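Local coordinates for esterase (Pelagibacterium halotolerans, PDB 5DWD), which probably hydrolyses carboxylic esters, as a carboxylesterase of the alpha/beta-hydrolase superfamily, at residues M144-G149 and P180-I185; I160-L165 and D230-F235; T200-L205 and I210-H215. One frame throughout, in Å; residues are numbered along the deposited sequence.

Contact 1. Residues M144-G149 and P180-I185; sequences MALYTG and PPVLLI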
loop_
_atom_site.group_PDB
_atom_site.type_symbol
_atom_site.label_atom_id
_atom_site.label_comp_id
_atom_site.label_asym_id
_atom_site.label_seq_id
_atom_site.Cartn_x
_atom_site.Cartn_y
_atom_site.Cartn_z
ATOM N N MET B 144 -8.592 15.410 7.983
ATOM C CA MET B 144 -9.602 14.644 7.275
ATOM C C MET B 144 -9.043 13.760 6.195
ATOM O O MET B 144 -9.542 12.671 5.977
ATOM C CB MET B 144 -10.720 15.542 6.745
ATOM C CG MET B 144 -11.670 16.161 7.764
ATOM S SD MET B 144 -12.288 15.026 8.960
ATOM C CE MET B 144 -13.149 13.853 7.869
ATOM N N ALA B 145 -7.981 14.219 5.482
ATOM C CA ALA B 145 -7.378 13.430 4.445
ATOM C C ALA B 145 -6.850 12.106 4.998
ATOM O O ALA B 145 -7.062 11.037 4.427
ATOM C CB ALA B 145 -6.305 14.182 3.697
ATOM N N LEU B 146 -6.194 12.169 6.172
ATOM C CA LEU B 146 -5.734 11.019 6.828
ATOM C C LEU B 146 -6.875 10.138 7.383
ATOM O O LEU B 146 -6.816 8.910 7.267
ATOM C CB LEU B 146 -4.747 11.405 7.943
ATOM C CG LEU B 146 -3.401 11.978 7.425
ATOM C CD1 LEU B 146 -2.654 12.626 8.600
ATOM C CD2 LEU B 146 -2.518 10.911 6.792
ATOM N N TYR B 147 -7.859 10.752 8.003
ATOM C CA TYR B 147 -8.924 10.032 8.741
ATOM C C TYR B 147 -9.786 9.251 7.758
ATOM O O TYR B 147 -9.932 8.041 7.878
ATOM C CB TYR B 147 -9.765 11.041 9.498
ATOM C CG TYR B 147 -10.695 10.387 10.521
ATOM C CD1 TYR B 147 -11.922 9.871 10.149
ATOM C CD2 TYR B 147 -10.251 10.245 11.854
ATOM C CE1 TYR B 147 -12.759 9.270 11.109
ATOM C CE2 TYR B 147 -11.069 9.648 12.776
ATOM C CZ TYR B 147 -12.300 9.166 12.400
ATOM O OH TYR B 147 -13.082 8.613 13.428
ATOM N N THR B 148 -10.269 9.922 6.727
ATOM C CA THR B 148 -11.076 9.282 5.658
ATOM C C THR B 148 -10.213 8.442 4.748
ATOM O O THR B 148 -10.579 7.335 4.391
ATOM C CB THR B 148 -11.900 10.297 4.911
ATOM O OG1 THR B 148 -12.797 10.883 5.878
ATOM C CG2 THR B 148 -12.668 9.675 3.740
ATOM N N GLY B 149 -9.027 8.965 4.334
ATOM C CA GLY B 149 -8.218 8.284 3.341
ATOM C C GLY B 149 -7.819 6.879 3.765
ATOM O O GLY B 149 -7.814 5.982 2.977
ATOM N N PRO B 180 -2.210 3.400 1.522
ATOM C CA PRO B 180 -1.543 4.141 0.489
ATOM C C PRO B 180 -0.258 4.777 1.037
ATOM O O PRO B 180 -0.163 4.937 2.285
ATOM C CB PRO B 180 -2.549 5.226 0.188
ATOM C CG PRO B 180 -3.188 5.513 1.483
ATOM C CD PRO B 180 -3.381 4.126 2.083
ATOM N N PRO B 181 0.677 5.176 0.173
ATOM C CA PRO B 181 1.791 5.971 0.662
ATOM C C PRO B 181 1.306 7.329 1.164
ATOM O O PRO B 181 0.354 7.876 0.664
ATOM C CB PRO B 181 2.663 6.206 -0.541
ATOM C CG PRO B 181 1.847 5.844 -1.707
ATOM C CD PRO B 181 0.783 4.903 -1.270
ATOM N N VAL B 182 2.035 7.852 2.177
ATOM C CA VAL B 182 1.613 9.060 2.842
ATOM C C VAL B 182 2.839 9.952 2.965
ATOM O O VAL B 182 3.898 9.535 3.400
ATOM C CB VAL B 182 1.014 8.771 4.255
ATOM C CG1 VAL B 182 0.800 10.062 5.046
ATOM C CG2 VAL B 182 -0.262 7.940 4.168
ATOM N N LEU B 183 2.671 11.203 2.598
ATOM C CA LEU B 183 3.676 12.218 2.842
ATOM C C LEU B 183 3.133 13.268 3.805
ATOM O O LEU B 183 2.080 13.907 3.540
ATOM C CB LEU B 183 4.008 12.922 1.544
ATOM C CG LEU B 183 4.923 14.140 1.513
ATOM C CD1 LEU B 183 6.216 13.852 2.235
ATOM C CD2 LEU B 183 5.125 14.706 0.136
ATOM N N LEU B 184 3.818 13.460 4.935
ATOM C CA LEU B 184 3.500 14.491 5.904
ATOM C C LEU B 184 4.458 15.638 5.745
ATOM O O LEU B 184 5.667 15.384 5.609
ATOM C CB LEU B 184 3.668 13.944 7.325
ATOM C CG LEU B 184 2.922 12.622 7.635
ATOM C CD1 LEU B 184 3.434 12.017 8.953
ATOM C CD2 LEU B 184 1.414 12.773 7.670
ATOM N N ILE B 185 3.921 16.865 5.763
ATOM C CA ILE B 185 4.723 18.058 5.614
ATOM C C ILE B 185 4.272 19.016 6.654
ATOM O O ILE B 185 3.061 19.288 6.761
ATOM C CB ILE B 185 4.479 18.687 4.222
ATOM C CG1 ILE B 185 5.017 17.711 3.159
ATOM C CG2 ILE B 185 5.167 20.060 4.128
ATOM C CD1 ILE B 185 4.758 18.116 1.795
#
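Leu146 of helix 140-149 reaches two residues of strand 182-187, Val182 and Leu184, in the layer where this helix packs on the central sheet of the alpha/beta-hydrolase fold. Its two methyls divide the work. Leu146 CD2 lies 3.8 Å from Val182 CG1, the two side chains running obliquely to each other. CD1 turns to Leu184, whose side chain lies almost at right angles to that of Leu146. Only branch-end methyls touch across the two segments, and the backbones stay well apart: Leu146 CA and Val182 CA, the nearest pair, are 8.6 Å from each other. With CG set anti to the carbonyl carbon (chi1 -68°), the leucine brings its end closer to the strand than the direction of its CB would suggest. Ala161 of the adjacent strand 158-162 touches both Leu146 and Leu184, so the leucine spans two neighbouring strands. Strand 182-187 is fixed in the sheet by backbone bonds of Leu183 to Ile159 and Ala161. On the far side of the helix, Thr148 OG1 bonds His112 ND1 of helix 101-126. The looser of the two methyl contacts is Leu146 CD1 to Leu184 CD2, at 4.2 Å.

Contact 2. Residues I160-L165 and D230-F235; sequences IAFSGL and DTATAF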
loop_
_atom_site.group_PDB
_atom_site.type_symbol
_atom_site.label_atom_id
_atom_site.label_comp_id
_atom_site.label_asym_id
_atom_site.label_seq_id
_atom_site.Cartn_x
_atom_site.Cartn_y
_atom_site.Cartn_z
ATOM N N ILE B 160 -1.320 13.294 0.839
ATOM C CA ILE B 160 -0.421 14.371 1.203
ATOM C C ILE B 160 -1.106 15.208 2.302
ATOM O O ILE B 160 -2.174 15.771 2.065
ATOM C CB ILE B 160 0.045 15.270 0.062
ATOM C CG1 ILE B 160 0.659 14.410 -1.013
ATOM C CG2 ILE B 160 1.057 16.275 0.662
ATOM C CD1 ILE B 160 1.132 15.172 -2.225
ATOM N N ALA B 161 -0.508 15.210 3.495
ATOM C CA ALA B 161 -1.052 15.933 4.646
ATOM C C ALA B 161 -0.140 17.055 5.043
ATOM O O ALA B 161 0.905 16.793 5.622
ATOM C CB ALA B 161 -1.262 14.970 5.796
ATOM N N PHE B 162 -0.561 18.267 4.763
ATOM C CA PHE B 162 0.167 19.463 5.176
ATOM C C PHE B 162 -0.358 19.969 6.533
ATOM O O PHE B 162 -1.533 20.308 6.687
ATOM C CB PHE B 162 -0.027 20.623 4.239
ATOM C CG PHE B 162 0.549 20.419 2.848
ATOM C CD1 PHE B 162 1.840 20.802 2.590
ATOM C CD2 PHE B 162 -0.243 20.008 1.786
ATOM C CE1 PHE B 162 2.369 20.672 1.289
ATOM C CE2 PHE B 162 0.268 19.901 0.513
ATOM C CZ PHE B 162 1.573 20.271 0.242
ATOM N N SER B 163 0.504 19.987 7.520
ATOM C CA SER B 163 0.197 20.629 8.820
ATOM C C SER B 163 -1.018 20.089 9.567
ATOM O O SER B 163 -1.774 20.843 10.124
ATOM C CB SER B 163 0.090 22.150 8.669
ATOM O OG SER B 163 1.212 22.648 7.877
ATOM N N GLY B 164 -1.101 18.755 9.597
ATOM C CA GLY B 164 -2.130 17.995 10.204
ATOM C C GLY B 164 -1.607 17.110 11.305
ATOM O O GLY B 164 -0.590 17.385 11.930
ATOM N N LEU B 165 -2.380 16.066 11.614
ATOM C CA LEU B 165 -2.074 15.088 12.655
ATOM C C LEU B 165 -3.091 13.947 12.463
ATOM O O LEU B 165 -3.997 14.073 11.689
ATOM C CB LEU B 165 -2.165 15.717 14.052
ATOM C CG LEU B 165 -3.403 16.532 14.394
ATOM C CD1 LEU B 165 -4.646 15.680 14.674
ATOM C CD2 LEU B 165 -3.132 17.422 15.601
ATOM N N ASP B 230 7.694 22.359 -2.855
ATOM C CA ASP B 230 8.644 21.578 -3.642
ATOM C C ASP B 230 8.761 20.093 -3.284
ATOM O O ASP B 230 8.777 19.236 -4.213
ATOM C CB ASP B 230 10.014 22.255 -3.571
ATOM C CG ASP B 230 10.001 23.714 -4.199
ATOM O OD1 ASP B 230 9.037 24.085 -4.934
ATOM O OD2 ASP B 230 10.964 24.434 -3.961
ATOM N N THR B 231 8.777 19.763 -1.994
ATOM C CA THR B 231 8.782 18.364 -1.519
ATOM C C THR B 231 7.518 17.630 -2.084
ATOM O O THR B 231 7.635 16.515 -2.595
ATOM C CB THR B 231 8.882 18.278 -0.010
ATOM O OG1 THR B 231 10.153 18.862 0.411
ATOM C CG2 THR B 231 8.742 16.879 0.467
ATOM N N ALA B 232 6.353 18.258 -1.949
ATOM C CA ALA B 232 5.097 17.702 -2.457
ATOM C C ALA B 232 5.085 17.502 -3.968
ATOM O O ALA B 232 4.667 16.486 -4.451
ATOM C CB ALA B 232 3.861 18.513 -2.021
ATOM N N THR B 233 5.621 18.456 -4.687
ATOM C CA THR B 233 5.674 18.397 -6.155
ATOM C C THR B 233 6.564 17.241 -6.600
ATOM O O THR B 233 6.208 16.444 -7.449
ATOM C CB THR B 233 6.172 19.733 -6.780
ATOM O OG1 THR B 233 5.356 20.818 -6.356
ATOM C CG2 THR B 233 6.130 19.663 -8.303
ATOM N N ALA B 234 7.708 17.096 -5.968
ATOM C CA ALA B 234 8.559 15.969 -6.260
ATOM C C ALA B 234 7.936 14.634 -5.949
ATOM O O ALA B 234 8.163 13.674 -6.668
ATOM C CB ALA B 234 9.900 16.150 -5.609
ATOM N N PHE B 235 7.173 14.538 -4.845
ATOM C CA PHE B 235 6.475 13.333 -4.523
ATOM C C PHE B 235 5.400 13.028 -5.578
ATOM O O PHE B 235 5.271 11.883 -5.984
ATOM C CB PHE B 235 5.877 13.460 -3.128
ATOM C CG PHE B 235 5.112 12.248 -2.628
ATOM C CD1 PHE B 235 5.755 11.080 -2.251
ATOM C CD2 PHE B 235 3.723 12.278 -2.464
ATOM C CE1 PHE B 235 5.026 10.010 -1.706
ATOM C CE2 PHE B 235 3.024 11.219 -1.911
ATOM C CZ PHE B 235 3.671 10.077 -1.566
#
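Strand 158-162 meets helix 226-239 through Ile160 and Phe162, which touch Ala232 and Phe235; the axes of strand 160-162 and helix 230-235 run almost exactly antiparallel, at 176°, and lie 10.6 Å apart. This is the C-terminal helix packing on the central sheet of the alpha/beta-hydrolase fold. The backbones come nearest where Ile160 CA lies 7.4 Å from Ala232 CA, a short span that the small side chain of Ala232 makes possible. No hydrogen bond joins the two segments; what holds them is buried apolar contact. Ile160 points at the helix and, with CG1 anti to the carbonyl carbon (chi1 -55°) and the chain extended beyond it, sends CD1 toward Ala232 and Phe235. Ile160 CD1 meets the edge of the Phe235 ring, near its plane, at 3.9 Å from Phe235 CD2. Ile160 CG1 follows at 4.0 Å from the same Phe235 CD2; the two side chains lie alongside each other, running in opposite senses. Ile160 CD1 has a looser neighbour in Ala232 CB, 4.3 Å away. That methyl is also approached by the second aromatic, Phe162 CZ standing 3.7 Å from Ala232 CB. Ala232 thus receives both strand side chains on a single carbon, while of the strand segment Phe235 touches Ile160. Phe162 also lies near, without touching, a probable Ser-His-Asp triad. Further out, Ile185 of strand 182-187 touches both Phe162 and Ala232, and Leu183 packs on Phe235, so helix 226-239 bears on two adjacent strands. Strand 133-138 borders the contact through Val136, which touches Ile160 and Phe162. Helix 140-149 packs on the opposite face of strand 158-162, with Ala142 and Leu146 against Ala161, and the strand is thereby sandwiched between two helices.

Contact 3. Residues T200-L205 and I210-H215; sequences TALPKL and IDARLH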
loop_
_atom_site.group_PDB
_atom_site.type_symbol
_atom_site.label_atom_id
_atom_site.label_comp_id
_atom_site.label_asym_id
_atom_site.label_seq_id
_atom_site.Cartn_x
_atom_site.Cartn_y
_atom_site.Cartn_z
ATOM N N THR B 200 4.761 12.682 15.606
ATOM C CA THR B 200 4.217 11.474 16.254
ATOM C C THR B 200 3.444 10.618 15.259
ATOM O O THR B 200 3.374 9.383 15.395
ATOM C CB THR B 200 3.355 11.776 17.449
ATOM O OG1 THR B 200 2.229 12.578 17.136
ATOM C CG2 THR B 200 4.182 12.494 18.497
ATOM N N ALA B 201 2.875 11.293 14.246
ATOM C CA ALA B 201 2.143 10.579 13.173
ATOM C C ALA B 201 3.013 9.593 12.435
ATOM O O ALA B 201 2.528 8.500 12.089
ATOM C CB ALA B 201 1.484 11.526 12.176
ATOM N N LEU B 202 4.240 10.012 12.112
ATOM C CA LEU B 202 5.117 9.278 11.226
ATOM C C LEU B 202 5.355 7.849 11.757
ATOM O O LEU B 202 5.080 6.836 11.090
ATOM C CB LEU B 202 6.440 10.033 11.017
ATOM C CG LEU B 202 7.526 9.237 10.298
ATOM C CD1 LEU B 202 7.099 9.051 8.849
ATOM C CD2 LEU B 202 8.860 9.911 10.385
ATOM N N PRO B 203 5.858 7.715 12.977
ATOM C CA PRO B 203 6.028 6.318 13.441
ATOM C C PRO B 203 4.737 5.467 13.625
ATOM O O PRO B 203 4.826 4.252 13.440
ATOM C CB PRO B 203 6.819 6.459 14.754
ATOM C CG PRO B 203 6.467 7.856 15.183
ATOM C CD PRO B 203 6.414 8.677 13.935
ATOM N N LYS B 204 3.618 6.049 13.980
ATOM C CA LYS B 204 2.373 5.382 14.054
ATOM C C LYS B 204 2.008 4.819 12.711
ATOM O O LYS B 204 1.615 3.643 12.600
ATOM C CB LYS B 204 1.289 6.335 14.496
ATOM C CG LYS B 204 -0.030 5.664 14.803
ATOM C CD LYS B 204 0.037 4.566 15.852
ATOM C CE LYS B 204 -1.232 3.714 15.817
ATOM N NZ LYS B 204 -1.343 2.969 17.107
ATOM N N LEU B 205 2.121 5.667 11.678
ATOM C CA LEU B 205 1.789 5.203 10.302
ATOM C C LEU B 205 2.738 4.098 9.842
ATOM O O LEU B 205 2.290 3.090 9.262
ATOM C CB LEU B 205 1.844 6.349 9.324
ATOM C CG LEU B 205 0.777 7.427 9.611
ATOM C CD1 LEU B 205 0.996 8.522 8.593
ATOM C CD2 LEU B 205 -0.672 6.922 9.479
ATOM N N ILE B 210 2.147 1.560 6.703
ATOM C CA ILE B 210 2.200 2.544 5.673
ATOM C C ILE B 210 3.587 2.945 5.328
ATOM O O ILE B 210 4.496 3.090 6.219
ATOM C CB ILE B 210 1.363 3.775 6.141
ATOM C CG1 ILE B 210 -0.109 3.344 6.243
ATOM C CG2 ILE B 210 1.499 4.916 5.177
ATOM C CD1 ILE B 210 -0.927 4.246 7.092
ATOM N N ASP B 211 3.812 3.108 4.040
ATOM C CA ASP B 211 4.998 3.732 3.552
ATOM C C ASP B 211 4.867 5.242 3.695
ATOM O O ASP B 211 4.413 5.967 2.783
ATOM C CB ASP B 211 5.248 3.298 2.114
ATOM C CG ASP B 211 6.524 3.802 1.571
ATOM O OD1 ASP B 211 7.348 4.386 2.308
ATOM O OD2 ASP B 211 6.647 3.722 0.335
ATOM N N ALA B 212 5.285 5.721 4.874
ATOM C CA ALA B 212 5.061 7.116 5.240
ATOM C C ALA B 212 6.358 7.863 5.282
ATOM O O ALA B 212 7.362 7.291 5.677
ATOM C CB ALA B 212 4.467 7.171 6.649
ATOM N N ARG B 213 6.328 9.144 4.949
ATOM C CA ARG B 213 7.498 10.003 5.003
ATOM C C ARG B 213 7.107 11.306 5.652
ATOM O O ARG B 213 5.969 11.751 5.498
ATOM C CB ARG B 213 7.896 10.413 3.620
ATOM C CG ARG B 213 8.191 9.294 2.704
ATOM C CD ARG B 213 8.203 9.936 1.338
ATOM N NE ARG B 213 8.228 8.876 0.381
ATOM C CZ ARG B 213 8.673 9.010 -0.842
ATOM N NH1 ARG B 213 9.183 10.164 -1.278
ATOM N NH2 ARG B 213 8.673 7.928 -1.602
ATOM N N LEU B 214 8.123 12.024 6.138
ATOM C CA LEU B 214 7.909 13.316 6.795
ATOM C C LEU B 214 8.950 14.320 6.354
ATOM O O LEU B 214 10.152 13.996 6.328
ATOM C CB LEU B 214 7.974 13.166 8.339
ATOM C CG LEU B 214 8.083 14.410 9.246
ATOM C CD1 LEU B 214 6.826 15.232 9.187
ATOM C CD2 LEU B 214 8.311 13.980 10.686
ATOM N N HIS B 215 8.494 15.530 6.014
ATOM C CA HIS B 215 9.311 16.616 5.675
ATOM C C HIS B 215 8.957 17.772 6.574
ATOM O O HIS B 215 7.831 18.259 6.558
ATOM C CB HIS B 215 9.160 17.009 4.223
ATOM C CG HIS B 215 9.911 18.222 3.860
ATOM N ND1 HIS B 215 11.249 18.169 3.526
ATOM C CD2 HIS B 215 9.572 19.526 3.865
ATOM C CE1 HIS B 215 11.688 19.397 3.308
ATOM N NE2 HIS B 215 10.691 20.239 3.486
#
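The second half of a beta-alpha-beta crossover, made of strand 182-187, helix 196-207 and strand 212-217, is closed here as Leu202 and Leu205 of the helix settle on Ile210, Ala212 and Leu214. The axes of the helix and strand segments run nearly antiparallel, at 166°, and approach to 8.0 Å. At the turn, Ile210 N donates to Leu205 O at 3.0 Å; the N-H points to the oxygen at 151° and the donor is tilted from the carbonyl plane. This bond ties the entry to the strand to the last turns of the helix. Beside it, Leu205 CD2 packs on Ile210 CD1 at 3.6 Å, and Leu205 CB rests 3.8 Å from Ala212 CB. Leu202 spreads its two methyls along the strand one turn earlier. Its CG stands opposite the backbone N across the CA-CB bond (chi1 170°), which directs Leu202 CD1 over the backbone at Ala212, 3.6 Å from Ala212 O, and Leu202 CD2 to Leu214, 3.9 Å from Leu214 CB. Ala212 CB touches both leucines, lying 3.9 Å from Leu202 CD1. Replacing Leu202 with an alanine would probably leave Leu214 without its helix partner and Ala212 with Leu205 alone of the two leucines, opening a gap between helix and strand. The neighbouring strand 182-187 extends the apolar contact: Val182 touches Leu205 and Ile210, while Leu184 touches Leu214. On the other face of strand 212-217, Arg213 points away from the helix, pairs in a salt bridge with Glu238 and packs on Phe235, so helices 196-207 and 226-239 flank this strand, the last of the sheet within the chain.

In the fold
All three contacts mount helices on one sheet, in which strands 158-162, 182-187 and 212-217 lie side by side. Contacts 1 and 3 fix helices 140-149 and 196-207 to one face; contact 2 fixes helix 226-239 to the other. Their centres are about 10 Å apart for contacts 1 and 2 and for contacts 1 and 3, and about 12 Å for contacts 2 and 3. Along the chain, contacts 1 and 2 interlock, contact 3 follows contact 1, and contact 2 encloses contact 3. Probable backbone bonds, Leu183 O to Ala161 N and Leu184 N to Arg213 O, link the strands. Together they join parts of the three-layered alpha/beta/alpha core of the hydrolase fold.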